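Local coordinates for uncharacterized protein (PDB 2QDR) that is of unknown function but adopts a cupin-type double-stranded beta-helix fold and is possibly a dioxygenase, at residues Q236-E241 and A293-Y298. Numbering follows the deposited sequence.
Sequences QPYNEE and ATVLSY
Pro237 and Tyr238 close in on one backbone oxygen, the carbonyl O of Thr294, and most of the meeting between 236-241 and 293-298 turns on that atom. Two methylenes of the proline ring lie against it, with Pro237 CD 3.2 Å and CG 3.3 Å from Thr294 O. The tyrosine brings a ring edge instead: Tyr238 CE2 is 3.3 Å from the same oxygen, which sits near the plane of the ring. No hydrogen bond crosses between the two segments; from 236-241 this oxygen meets carbon atoms of the proline and tyrosine rings. The hydroxyl of Thr294 faces other company and bonds to the carbonyl of Lys291.

The apolar part of the contact belongs to Val295. With CG1 anti to the backbone N (chi1 -176°), CG2 lies anti to the carbonyl carbon and meets the Tyr238 ring at a slant, 4.0 Å from CE2 and 3.8 Å from OH. Within its own segment, one face of that ring takes CB of Gln236 3.5 Å above its plane, toward the rim.

With CG and CD gone, as they would be with an alanine at Pro237, the Thr294 carbonyl would probably lose its packing on that side and the turn would be freer to open. That turn is an inverse gamma turn centred on Pro237, with a weak bond from Tyr238 N to Gln236 O at 2.8 Å; Arg287 bonds to the proline carbonyl. It carries the chain from strand 233-236, which pairs antiparallel with 296-298, into strand 240-245 of a different sheet, a sheet-to-sheet passage consistent with the double-stranded beta-helix of the cupin clan.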
loop_
_atom_site.group_PDB
_atom_site.type_symbol
_atom_site.label_atom_id
_atom_site.label_comp_id
_atom_site.label_asym_id
_atom_site.label_seq_id
_atom_site.Cartn_x
_atom_site.Cartn_y
_atom_site.Cartn_z
ATOM N N GLN A 236 -24.730 -20.004 -4.859
ATOM C CA GLN A 236 -23.857 -20.354 -3.747
ATOM C C GLN A 236 -23.520 -21.844 -3.702
ATOM O O GLN A 236 -24.248 -22.608 -3.064
ATOM C CB GLN A 236 -24.523 -19.909 -2.433
ATOM C CG GLN A 236 -24.668 -18.384 -2.319
ATOM C CD GLN A 236 -25.206 -17.897 -0.967
ATOM O OE1 GLN A 236 -25.527 -18.688 -0.082
ATOM N NE2 GLN A 236 -25.308 -16.580 -0.813
ATOM N N PRO A 237 -22.432 -22.287 -4.376
ATOM C CA PRO A 237 -22.027 -23.711 -4.350
ATOM C C PRO A 237 -21.400 -24.152 -3.008
ATOM O O PRO A 237 -20.282 -24.654 -2.974
ATOM C CB PRO A 237 -21.018 -23.785 -5.509
ATOM C CG PRO A 237 -20.379 -22.487 -5.469
ATOM C CD PRO A 237 -21.548 -21.538 -5.280
ATOM N N TYR A 238 -22.151 -24.008 -1.921
ATOM C CA TYR A 238 -21.685 -24.336 -0.583
ATOM C C TYR A 238 -22.848 -24.230 0.390
ATOM O O TYR A 238 -23.870 -23.641 0.047
ATOM C CB TYR A 238 -20.554 -23.380 -0.159
ATOM C CG TYR A 238 -20.914 -21.903 -0.278
ATOM C CD1 TYR A 238 -21.508 -21.221 0.784
ATOM C CD2 TYR A 238 -20.671 -21.193 -1.449
ATOM C CE1 TYR A 238 -21.842 -19.881 0.681
ATOM C CE2 TYR A 238 -21.007 -19.846 -1.553
ATOM C CZ TYR A 238 -21.585 -19.195 -0.485
ATOM O OH TYR A 238 -21.916 -17.864 -0.585
ATOM N N ASN A 239 -22.702 -24.801 1.584
ATOM C CA ASN A 239 -23.745 -24.717 2.606
ATOM C C ASN A 239 -23.489 -23.505 3.473
ATOM O O ASN A 239 -22.338 -23.231 3.817
ATOM C CB ASN A 239 -23.794 -25.957 3.487
ATOM C CG ASN A 239 -24.159 -27.204 2.726
ATOM O OD1 ASN A 239 -25.128 -27.229 1.970
ATOM N ND2 ASN A 239 -23.418 -28.278 2.975
ATOM N N GLU A 240 -24.562 -22.793 3.821
ATOM C CA GLU A 240 -24.520 -21.597 4.662
ATOM C C GLU A 240 -25.775 -21.494 5.515
ATOM O O GLU A 240 -26.867 -21.874 5.074
ATOM C CB GLU A 240 -24.422 -20.332 3.801
ATOM C CG GLU A 240 -24.548 -18.957 4.557
ATOM C CD GLU A 240 -24.587 -17.745 3.618
ATOM O OE1 GLU A 240 -24.194 -17.861 2.434
ATOM O OE2 GLU A 240 -25.011 -16.659 4.070
ATOM N N GLU A 241 -25.610 -21.004 6.741
ATOM C CA GLU A 241 -26.736 -20.763 7.629
ATOM C C GLU A 241 -26.395 -19.495 8.360
ATOM O O GLU A 241 -25.235 -19.108 8.400
ATOM C CB GLU A 241 -27.006 -21.888 8.622
ATOM C CG GLU A 241 -25.955 -22.113 9.705
ATOM C CD GLU A 241 -26.413 -23.122 10.770
ATOM O OE1 GLU A 241 -27.331 -23.930 10.533
ATOM O OE2 GLU A 241 -25.839 -23.104 11.859
ATOM N N ALA A 293 -14.571 -18.464 -8.619
ATOM C CA ALA A 293 -15.859 -19.095 -8.946
ATOM C C ALA A 293 -16.574 -19.790 -7.765
ATOM O O ALA A 293 -17.245 -20.812 -7.955
ATOM C CB ALA A 293 -15.684 -20.071 -10.144
ATOM N N THR A 294 -16.427 -19.236 -6.561
ATOM C CA THR A 294 -17.081 -19.782 -5.353
ATOM C C THR A 294 -18.385 -19.040 -5.016
ATOM O O THR A 294 -19.214 -19.603 -4.322
ATOM C CB THR A 294 -16.149 -19.799 -4.105
ATOM O OG1 THR A 294 -15.699 -18.471 -3.799
ATOM C CG2 THR A 294 -14.945 -20.735 -4.339
ATOM N N VAL A 295 -18.531 -17.775 -5.431
ATOM C CA VAL A 295 -19.758 -16.991 -5.220
ATOM C C VAL A 295 -19.966 -16.393 -6.592
ATOM O O VAL A 295 -19.202 -15.526 -7.016
ATOM C CB VAL A 295 -19.640 -15.924 -4.129
ATOM C CG1 VAL A 295 -20.986 -15.207 -3.905
ATOM C CG2 VAL A 295 -19.182 -16.560 -2.824
ATOM N N LEU A 296 -20.997 -16.869 -7.287
ATOM C CA LEU A 296 -21.277 -16.475 -8.661
ATOM C C LEU A 296 -22.451 -15.520 -8.783
ATOM O O LEU A 296 -23.587 -15.908 -8.507
ATOM C CB LEU A 296 -21.596 -17.746 -9.468
ATOM C CG LEU A 296 -20.693 -18.966 -9.254
ATOM C CD1 LEU A 296 -21.183 -20.160 -10.076
ATOM C CD2 LEU A 296 -19.272 -18.622 -9.589
ATOM N N SER A 297 -22.188 -14.275 -9.175
ATOM C CA SER A 297 -23.268 -13.304 -9.372
ATOM C C SER A 297 -24.074 -13.717 -10.604
ATOM O O SER A 297 -23.501 -14.059 -11.636
ATOM C CB SER A 297 -22.750 -11.878 -9.492
ATOM O OG SER A 297 -22.239 -11.453 -8.239
ATOM N N TYR A 298 -25.399 -13.684 -10.463
ATOM C CA TYR A 298 -26.350 -14.100 -11.496
ATOM C C TYR A 298 -27.455 -13.051 -11.697
ATOM O O TYR A 298 -27.990 -12.527 -10.722
ATOM C CB TYR A 298 -26.896 -15.473 -11.072
ATOM C CG TYR A 298 -27.997 -16.068 -11.912
ATOM C CD1 TYR A 298 -27.804 -16.325 -13.262
ATOM C CD2 TYR A 298 -29.195 -16.507 -11.322
ATOM C CE1 TYR A 298 -28.814 -16.922 -14.031
ATOM C CE2 TYR A 298 -30.203 -17.116 -12.082
ATOM C CZ TYR A 298 -30.004 -17.322 -13.433
ATOM O OH TYR A 298 -30.999 -17.891 -14.195
#